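Local coordinates for tetratricopeptide TPR_2 repeat protein (Thermobaculum terrenum, PDB 5DJS), which is of unknown function but combines an N-terminal array of tetratricopeptide repeats with a GT-B region of glycosyl transferase family 41, modelled with uridine-5'-diphosphate bound, at residues G116-L121 and I134-W139; V242-H247 and V265-A270; I271-M276 and L296-L301. The protein carries 1 engineered substitution. All blocks are in the same frame, centred on the assembly; numbering follows the deposited sequence.

Contact 1: residues G116-L121 and I134-W139; sequences GLYVAL and ILALDW
Tyr118 and Leu135 bring their CA atoms within 6.5 Å where helix 111-120 and helix 129-143 lie side by side as an antiparallel helical pair, the two short segments running at 162° with their axes 9.8 Å apart. The chain turns between them in a short connection, and the interface is wholly apolar. Leu135 carries most of the contact from the second helix: with CG anti to the backbone N (chi1 -173°), its CD2 branch reaches across to the partner helix and rests 3.7 Å from the backbone N of Tyr118. Leu117 CG lies 3.8 Å and Leu121 CD2 4.0 Å from Leu135 CD2, the Leu117 side chain crossing that of Leu135 at about a right angle. Leu117 also packs on Ile97 and Leu104 of helix 93-106, which joins the pair to the preceding helix. The phenol of Tyr118 turns its ring to the next residue of the second helix, and its hydroxyl is bonded beyond the pair, to Thr273 O. Ala136 CB lies over one face of the Tyr118 ring in a CH-pi contact, 3.8 Å from the centroid and displaced toward the CZ rim, 22° off the normal.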
loop_
_atom_site.group_PDB
_atom_site.type_symbol
_atom_site.label_atom_id
_atom_site.label_comp_id
_atom_site.label_asym_id
_atom_site.label_seq_id
_atom_site.Cartn_x
_atom_site.Cartn_y
_atom_site.Cartn_z
ATOM N N GLY A 116 0.932 -6.622 10.959
ATOM C CA GLY A 116 -0.123 -7.120 10.084
ATOM C C GLY A 116 -1.495 -6.852 10.659
ATOM O O GLY A 116 -2.388 -6.375 9.957
ATOM N N LEU A 117 -1.646 -7.141 11.951
ATOM C CA LEU A 117 -2.879 -6.852 12.683
ATOM C C LEU A 117 -3.188 -5.353 12.647
ATOM O O LEU A 117 -4.293 -4.965 12.265
ATOM C CB LEU A 117 -2.780 -7.366 14.126
ATOM C CG LEU A 117 -3.965 -7.111 15.059
ATOM C CD1 LEU A 117 -5.232 -7.766 14.537
ATOM C CD2 LEU A 117 -3.641 -7.615 16.451
ATOM N N TYR A 118 -2.214 -4.522 13.015
ATOM C CA TYR A 118 -2.355 -3.050 12.923
ATOM C C TYR A 118 -2.831 -2.580 11.548
ATOM O O TYR A 118 -3.783 -1.801 11.458
ATOM C CB TYR A 118 -1.033 -2.358 13.266
ATOM C CG TYR A 118 -1.028 -0.844 13.145
ATOM C CD1 TYR A 118 -2.061 -0.067 13.678
ATOM C CD2 TYR A 118 0.042 -0.181 12.529
ATOM C CE1 TYR A 118 -2.038 1.322 13.573
ATOM C CE2 TYR A 118 0.077 1.200 12.428
ATOM C CZ TYR A 118 -0.958 1.948 12.947
ATOM O OH TYR A 118 -0.901 3.320 12.858
ATOM N N VAL A 119 -2.169 -3.064 10.496
ATOM C CA VAL A 119 -2.575 -2.791 9.114
ATOM C C VAL A 119 -4.009 -3.255 8.857
ATOM O O VAL A 119 -4.835 -2.483 8.376
ATOM C CB VAL A 119 -1.634 -3.485 8.109
ATOM C CG1 VAL A 119 -2.214 -3.496 6.696
ATOM C CG2 VAL A 119 -0.282 -2.800 8.124
ATOM N N ALA A 120 -4.285 -4.512 9.201
ATOM C CA ALA A 120 -5.579 -5.149 8.941
ATOM C C ALA A 120 -6.765 -4.364 9.489
ATOM O O ALA A 120 -7.816 -4.313 8.848
ATOM C CB ALA A 120 -5.593 -6.562 9.500
ATOM N N LEU A 121 -6.593 -3.751 10.663
ATOM C CA LEU A 121 -7.646 -2.939 11.295
ATOM C C LEU A 121 -8.165 -1.794 10.408
ATOM O O LEU A 121 -9.311 -1.381 10.533
ATOM C CB LEU A 121 -7.163 -2.386 12.654
ATOM C CG LEU A 121 -7.474 -3.193 13.922
ATOM C CD1 LEU A 121 -7.097 -4.658 13.814
ATOM C CD2 LEU A 121 -6.790 -2.561 15.127
ATOM N N ILE A 134 -3.513 2.899 19.743
ATOM C CA ILE A 134 -3.041 2.138 20.904
ATOM C C ILE A 134 -2.239 0.908 20.484
ATOM O O ILE A 134 -1.138 0.660 20.996
ATOM C CB ILE A 134 -4.220 1.749 21.828
ATOM C CG1 ILE A 134 -4.607 2.968 22.679
ATOM C CG2 ILE A 134 -3.865 0.572 22.733
ATOM C CD1 ILE A 134 -5.964 2.865 23.339
ATOM N N LEU A 135 -2.786 0.144 19.550
ATOM C CA LEU A 135 -2.077 -1.028 19.060
ATOM C C LEU A 135 -0.726 -0.658 18.425
ATOM O O LEU A 135 0.233 -1.407 18.550
ATOM C CB LEU A 135 -2.945 -1.809 18.076
ATOM C CG LEU A 135 -2.398 -3.156 17.612
ATOM C CD1 LEU A 135 -2.406 -4.169 18.754
ATOM C CD2 LEU A 135 -3.210 -3.667 16.435
ATOM N N ALA A 136 -0.649 0.492 17.758
ATOM C CA ALA A 136 0.598 0.923 17.099
ATOM C C ALA A 136 1.674 1.269 18.125
ATOM O O ALA A 136 2.812 0.789 18.036
ATOM C CB ALA A 136 0.340 2.120 16.212
ATOM N N LEU A 137 1.283 2.104 19.090
ATOM C CA LEU A 137 2.114 2.436 20.233
ATOM C C LEU A 137 2.608 1.176 20.935
ATOM O O LEU A 137 3.797 1.056 21.232
ATOM C CB LEU A 137 1.329 3.284 21.232
ATOM C CG LEU A 137 0.970 4.708 20.838
ATOM C CD1 LEU A 137 0.035 5.318 21.865
ATOM C CD2 LEU A 137 2.212 5.565 20.681
ATOM N N ASP A 138 1.688 0.242 21.188
ATOM C CA ASP A 138 2.026 -1.036 21.841
ATOM C C ASP A 138 3.156 -1.730 21.105
ATOM O O ASP A 138 4.097 -2.169 21.724
ATOM C CB ASP A 138 0.804 -1.966 21.929
ATOM C CG ASP A 138 0.933 -3.013 23.036
ATOM O OD1 ASP A 138 1.438 -4.124 22.778
ATOM O OD2 ASP A 138 0.492 -2.732 24.167
ATOM N N TRP A 139 3.059 -1.782 19.778
ATOM C CA TRP A 139 4.098 -2.355 18.919
ATOM C C TRP A 139 5.429 -1.659 19.122
ATOM O O TRP A 139 6.445 -2.308 19.366
ATOM C CB TRP A 139 3.678 -2.224 17.447
ATOM C CG TRP A 139 4.631 -2.760 16.434
ATOM C CD1 TRP A 139 4.708 -4.030 15.977
ATOM C CD2 TRP A 139 5.604 -2.015 15.715
ATOM N NE1 TRP A 139 5.679 -4.143 15.010
ATOM C CE2 TRP A 139 6.252 -2.913 14.834
ATOM C CE3 TRP A 139 6.001 -0.669 15.730
ATOM C CZ2 TRP A 139 7.277 -2.511 13.975
ATOM C CZ3 TRP A 139 7.022 -0.264 14.858
ATOM C CH2 TRP A 139 7.647 -1.185 14.003
#

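Contact 2: residues V242-H247 and V265-A270; sequences VDLSWH and VTWLAA
Val242 pairs with Val265, and Asp243 with Thr266, as parallel bridges at the C-terminal ends of strands 240-243 and 263-266, the two strands of a beta-alpha-beta unit built around helix 253-257. Two backbone hydrogen bonds set the register: Asp243 N gives to Val265 O (2.7 Å), nearly straight onto the carbonyl, and Trp267 N gives to Asp243 O (3.1 Å). Beyond the strands both segments continue as loops that stay in contact.

Side-chain polar bonds converge on the buried Asp243 carboxylate. Thr266, lying beside Asp243 and pointing the same way, holds OG1 anti to its own backbone N (chi1 -164°) and donates to Asp243 OD2 (2.7 Å), meeting it on the anti side and 30° out of the carboxylate plane. OD1 takes the backbone N of Trp246 (3.0 Å) in a nearly straight Asx bond, so one carboxylate both ties the strands and shapes the turn after 240-243.

Apolar contacts occupy the remainder. Val242 CG1 meets Val265 CG1 at 4.3 Å, and Leu244 sends CD1 alongside the Trp267 indole, 3.5 Å from CE3. Trp246 is sandwiched: Ala270 CA sits over its five-membered ring, 3.8 Å from the centroid in a CH-pi contact, and His247 CB covers the opposite face.

In the sheet the pair is flanked by strand 163-169, where Val242 packs on Ile165 and Tyr167, and by strand 281-285, where Val265 touches Val283; helix 176-187 covers Leu244, Trp267 and Leu268 on the Val242 side.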
loop_
_atom_site.group_PDB
_atom_site.type_symbol
_atom_site.label_atom_id
_atom_site.label_comp_id
_atom_site.label_asym_id
_atom_site.label_seq_id
_atom_site.Cartn_x
_atom_site.Cartn_y
_atom_site.Cartn_z
ATOM N N VAL A 242 14.324 8.339 4.772
ATOM C CA VAL A 242 12.891 8.289 4.479
ATOM C C VAL A 242 12.405 6.848 4.383
ATOM O O VAL A 242 12.926 6.046 3.596
ATOM C CB VAL A 242 12.528 9.040 3.180
ATOM C CG1 VAL A 242 11.015 9.194 3.052
ATOM C CG2 VAL A 242 13.175 10.421 3.160
ATOM N N ASP A 243 11.415 6.539 5.219
ATOM C CA ASP A 243 10.709 5.260 5.188
ATOM C C ASP A 243 9.614 5.346 4.144
ATOM O O ASP A 243 8.605 6.016 4.353
ATOM C CB ASP A 243 10.075 4.957 6.545
ATOM C CG ASP A 243 9.070 3.822 6.478
ATOM O OD1 ASP A 243 9.386 2.783 5.835
ATOM O OD2 ASP A 243 7.968 3.987 7.059
ATOM N N LEU A 244 9.822 4.654 3.040
ATOM C CA LEU A 244 8.839 4.582 1.974
ATOM C C LEU A 244 7.855 3.428 2.136
ATOM O O LEU A 244 6.772 3.493 1.563
ATOM C CB LEU A 244 9.542 4.462 0.615
ATOM C CG LEU A 244 9.734 5.698 -0.278
ATOM C CD1 LEU A 244 9.813 7.023 0.457
ATOM C CD2 LEU A 244 10.982 5.473 -1.113
ATOM N N SER A 245 8.219 2.386 2.887
ATOM C CA SER A 245 7.398 1.172 2.971
ATOM C C SER A 245 6.295 1.191 4.024
ATOM O O SER A 245 5.187 0.731 3.747
ATOM C CB SER A 245 8.268 -0.071 3.163
ATOM O OG SER A 245 8.962 -0.384 1.960
ATOM N N TRP A 246 6.611 1.686 5.224
ATOM C CA TRP A 246 5.689 1.696 6.391
ATOM C C TRP A 246 5.333 0.237 6.752
ATOM O O TRP A 246 5.889 -0.733 6.200
ATOM C CB TRP A 246 4.464 2.613 6.117
ATOM C CG TRP A 246 3.480 2.903 7.258
ATOM C CD1 TRP A 246 3.583 3.842 8.243
ATOM C CD2 TRP A 246 2.208 2.267 7.450
ATOM N NE1 TRP A 246 2.467 3.794 9.061
ATOM C CE2 TRP A 246 1.611 2.830 8.594
ATOM C CE3 TRP A 246 1.541 1.241 6.787
ATOM C CZ2 TRP A 246 0.352 2.403 9.073
ATOM C CZ3 TRP A 246 0.302 0.815 7.255
ATOM C CH2 TRP A 246 -0.281 1.395 8.381
ATOM N N HIS A 247 4.457 0.077 7.722
ATOM C CA HIS A 247 3.898 -1.214 8.062
ATOM C C HIS A 247 3.310 -2.070 6.921
ATOM O O HIS A 247 3.237 -3.279 7.076
ATOM C CB HIS A 247 2.849 -1.023 9.148
ATOM C CG HIS A 247 3.427 -0.674 10.479
ATOM N ND1 HIS A 247 3.509 0.618 10.940
ATOM C CD2 HIS A 247 3.947 -1.454 11.450
ATOM C CE1 HIS A 247 4.050 0.618 12.143
ATOM N NE2 HIS A 247 4.321 -0.628 12.477
ATOM N N VAL A 265 11.902 10.338 8.458
ATOM C CA VAL A 265 10.621 10.699 7.848
ATOM C C VAL A 265 9.920 9.463 7.293
ATOM O O VAL A 265 10.555 8.611 6.653
ATOM C CB VAL A 265 10.849 11.645 6.649
ATOM C CG1 VAL A 265 9.535 12.023 5.981
ATOM C CG2 VAL A 265 11.601 12.897 7.066
ATOM N N THR A 266 8.607 9.377 7.504
ATOM C CA THR A 266 7.783 8.351 6.832
ATOM C C THR A 266 6.853 9.049 5.823
ATOM O O THR A 266 6.207 10.047 6.149
ATOM C CB THR A 266 7.036 7.433 7.845
ATOM O OG1 THR A 266 6.558 6.260 7.173
ATOM C CG2 THR A 266 5.875 8.142 8.561
ATOM N N TRP A 267 6.820 8.537 4.596
ATOM C CA TRP A 267 6.102 9.184 3.493
ATOM C C TRP A 267 5.732 8.164 2.402
ATOM O O TRP A 267 6.461 7.176 2.194
ATOM C CB TRP A 267 6.961 10.310 2.882
ATOM C CG TRP A 267 6.411 10.848 1.579
ATOM C CD1 TRP A 267 5.285 11.604 1.412
ATOM C CD2 TRP A 267 6.955 10.651 0.271
ATOM N NE1 TRP A 267 5.095 11.890 0.082
ATOM C CE2 TRP A 267 6.107 11.319 -0.640
ATOM C CE3 TRP A 267 8.082 9.984 -0.221
ATOM C CZ2 TRP A 267 6.343 11.329 -2.011
ATOM C CZ3 TRP A 267 8.322 9.992 -1.595
ATOM C CH2 TRP A 267 7.454 10.661 -2.472
ATOM N N LEU A 268 4.592 8.409 1.741
ATOM C CA LEU A 268 4.142 7.694 0.533
ATOM C C LEU A 268 3.216 6.513 0.821
ATOM O O LEU A 268 2.103 6.481 0.329
ATOM C CB LEU A 268 5.316 7.268 -0.363
ATOM C CG LEU A 268 5.001 6.743 -1.755
ATOM C CD1 LEU A 268 4.642 7.891 -2.656
ATOM C CD2 LEU A 268 6.207 6.049 -2.340
ATOM N N ALA A 269 3.676 5.561 1.622
ATOM C CA ALA A 269 2.899 4.366 1.956
ATOM C C ALA A 269 2.106 4.547 3.242
ATOM O O ALA A 269 1.092 3.879 3.444
ATOM C CB ALA A 269 3.820 3.154 2.074
ATOM N N ALA A 270 2.566 5.443 4.109
ATOM C CA ALA A 270 1.945 5.646 5.399
ATOM C C ALA A 270 0.499 6.047 5.220
ATOM O O ALA A 270 0.196 6.931 4.430
ATOM C CB ALA A 270 2.697 6.704 6.190
#

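Contact 3: residues I271-M276 and L296-L301; sequences INTTGM and LYTERL
Thr273 and Tyr297 are nearest in the backbone, CA atoms 5.1 Å apart, where the loop 271-276 passes the turn leading into strand 300-304 with end-to-end directions 68° apart. This is a loop-to-loop junction at the end of a parallel sheet, organised by one carboxylate and two successive ST turns. Glu299, its chain bent at chi2 (92°), folds back so that each oxygen meets a different threonine. Glu299 OE1 accepts from Thr273 OG1 (2.6 Å) on the syn side, though well out of the carboxylate plane. Glu299 OE2 takes two donors from Thr274: the backbone N at 2.7 Å through the syn lone pair, and OG1 at 2.7 Å from above the plane. Three bonds thus fix the rotation of the buried carboxylate. Both threonine hydroxyls also serve as acceptors within their own loop, Thr273 OG1 from Gly275 N (3.0 Å) and Thr274 OG1 from Met276 N (3.3 Å), which closes the two turns.

Farther along, Thr298 OG1 donates to Met276 O (2.7 Å), approaching above the carbonyl plane, while its CG2 lies against Gly275 O. Tyr297 meets Thr273 obliquely, its CD2 3.7 Å from Thr273 CB.

Tyr297 and Glu299 rest on Leu282 of strand 281-285, next to strand 300-304 at the sheet edge; helix 129-143 touches Thr298 through Leu137 and Met276 through Trp139, and helix 253-257 flanks Met276.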
loop_
_atom_site.group_PDB
_atom_site.type_symbol
_atom_site.label_atom_id
_atom_site.label_comp_id
_atom_site.label_asym_id
_atom_site.label_seq_id
_atom_site.Cartn_x
_atom_site.Cartn_y
_atom_site.Cartn_z
ATOM N N ILE A 271 -0.378 5.325 5.913
ATOM C CA ILE A 271 -1.795 5.690 6.110
ATOM C C ILE A 271 -2.119 6.016 7.569
ATOM O O ILE A 271 -3.254 6.374 7.896
ATOM C CB ILE A 271 -2.748 4.562 5.643
ATOM C CG1 ILE A 271 -2.421 3.238 6.346
ATOM C CG2 ILE A 271 -2.670 4.398 4.127
ATOM C CD1 ILE A 271 -3.553 2.244 6.328
ATOM N N ASN A 272 -1.136 5.855 8.448
ATOM C CA ASN A 272 -1.283 6.181 9.865
ATOM C C ASN A 272 0.124 6.226 10.495
ATOM O O ASN A 272 1.133 5.980 9.817
ATOM C CB ASN A 272 -2.186 5.116 10.543
ATOM C CG ASN A 272 -2.944 5.601 11.798
ATOM O OD1 ASN A 272 -3.636 4.805 12.395
ATOM N ND2 ASN A 272 -2.848 6.864 12.182
ATOM N N THR A 273 0.197 6.540 11.783
ATOM C CA THR A 273 1.458 6.596 12.492
ATOM C C THR A 273 2.180 5.265 12.462
ATOM O O THR A 273 1.543 4.206 12.400
ATOM C CB THR A 273 1.254 7.046 13.960
ATOM O OG1 THR A 273 2.527 7.350 14.546
ATOM C CG2 THR A 273 0.503 5.980 14.807
ATOM N N THR A 274 3.509 5.332 12.489
ATOM C CA THR A 274 4.347 4.169 12.769
ATOM C C THR A 274 4.257 3.752 14.243
ATOM O O THR A 274 4.572 2.608 14.584
ATOM C CB THR A 274 5.829 4.456 12.483
ATOM O OG1 THR A 274 6.246 5.628 13.213
ATOM C CG2 THR A 274 6.062 4.650 10.982
ATOM N N GLY A 275 3.882 4.708 15.102
ATOM C CA GLY A 275 3.828 4.520 16.534
ATOM C C GLY A 275 5.138 4.831 17.237
ATOM O O GLY A 275 5.169 4.864 18.481
ATOM N N MET A 276 6.199 5.091 16.461
ATOM C CA MET A 276 7.571 5.137 16.976
ATOM C C MET A 276 7.966 6.533 17.459
ATOM O O MET A 276 7.581 7.527 16.852
ATOM C CB MET A 276 8.552 4.710 15.880
ATOM C CG MET A 276 8.375 3.289 15.393
ATOM S SD MET A 276 9.316 2.946 13.892
ATOM C CE MET A 276 10.997 3.065 14.497
ATOM N N LEU A 296 -2.935 11.690 17.483
ATOM C CA LEU A 296 -2.874 10.311 16.981
ATOM C C LEU A 296 -1.516 9.882 16.404
ATOM O O LEU A 296 -1.346 8.703 16.051
ATOM C CB LEU A 296 -3.963 10.072 15.918
ATOM C CG LEU A 296 -5.426 10.327 16.314
ATOM C CD1 LEU A 296 -6.339 10.082 15.123
ATOM C CD2 LEU A 296 -5.842 9.459 17.494
ATOM N N TYR A 297 -0.551 10.799 16.320
ATOM C CA TYR A 297 0.735 10.526 15.673
ATOM C C TYR A 297 1.911 10.874 16.569
ATOM O O TYR A 297 1.995 11.989 17.089
ATOM C CB TYR A 297 0.838 11.344 14.378
ATOM C CG TYR A 297 -0.159 10.931 13.324
ATOM C CD1 TYR A 297 -1.499 11.329 13.407
ATOM C CD2 TYR A 297 0.224 10.126 12.254
ATOM C CE1 TYR A 297 -2.432 10.936 12.455
ATOM C CE2 TYR A 297 -0.700 9.725 11.292
ATOM C CZ TYR A 297 -2.030 10.136 11.389
ATOM O OH TYR A 297 -2.950 9.744 10.436
ATOM N N THR A 298 2.824 9.919 16.740
ATOM C CA THR A 298 4.113 10.187 17.390
ATOM C C THR A 298 4.958 11.131 16.540
ATOM O O THR A 298 5.642 11.998 17.069
ATOM C CB THR A 298 4.930 8.908 17.600
ATOM O OG1 THR A 298 4.998 8.190 16.362
ATOM C CG2 THR A 298 4.314 8.043 18.701
ATOM N N GLU A 299 4.897 10.952 15.227
ATOM C CA GLU A 299 5.592 11.831 14.296
ATOM C C GLU A 299 4.948 13.222 14.308
ATOM O O GLU A 299 3.764 13.360 14.649
ATOM C CB GLU A 299 5.525 11.294 12.853
ATOM C CG GLU A 299 5.891 9.826 12.651
ATOM C CD GLU A 299 4.698 8.869 12.705
ATOM O OE1 GLU A 299 3.611 9.241 13.197
ATOM O OE2 GLU A 299 4.858 7.717 12.288
ATOM N N ARG A 300 5.715 14.243 13.926
ATOM C CA ARG A 300 5.134 15.549 13.627
ATOM C C ARG A 300 4.610 15.522 12.201
ATOM O O ARG A 300 5.344 15.175 11.265
ATOM C CB ARG A 300 6.148 16.678 13.758
ATOM C CG ARG A 300 6.251 17.271 15.145
ATOM C CD ARG A 300 7.120 18.511 15.101
ATOM N NE ARG A 300 8.036 18.573 16.240
ATOM C CZ ARG A 300 9.284 19.046 16.212
ATOM N NH1 ARG A 300 9.837 19.511 15.089
ATOM N NH2 ARG A 300 10.001 19.048 17.332
ATOM N N LEU A 301 3.343 15.887 12.040
ATOM C CA LEU A 301 2.719 15.910 10.729
ATOM C C LEU A 301 3.227 17.118 9.936
ATOM O O LEU A 301 3.288 18.231 10.461
ATOM C CB LEU A 301 1.195 15.962 10.870
ATOM C CG LEU A 301 0.535 14.753 11.535
ATOM C CD1 LEU A 301 -0.923 15.056 11.834
ATOM C CD2 LEU A 301 0.634 13.511 10.666
#

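In the fold
Along the chain the three contacts follow in series, and in space they converge on the segments between 242 and 276. Tyr118 links contact 1 to the other two: its OH bonds to Thr273 O of contact 3 at 2.6 Å, and its CE2 packs 3.6 Å from Trp246 CZ2 of contact 2. Trp246 in turn reaches contact 3 through a weak hydrogen bond from NE1 to Asn272 O. Contacts 2 and 3, with centres about 11 Å apart, both reach the same parallel sheet, and the helical pair packs against the loops that follow strands 240-243 and 263-266. The bound uridine-5'-diphosphate lies about 10 Å from the side chain of Ala269 and about 8 Å from that of Ile271.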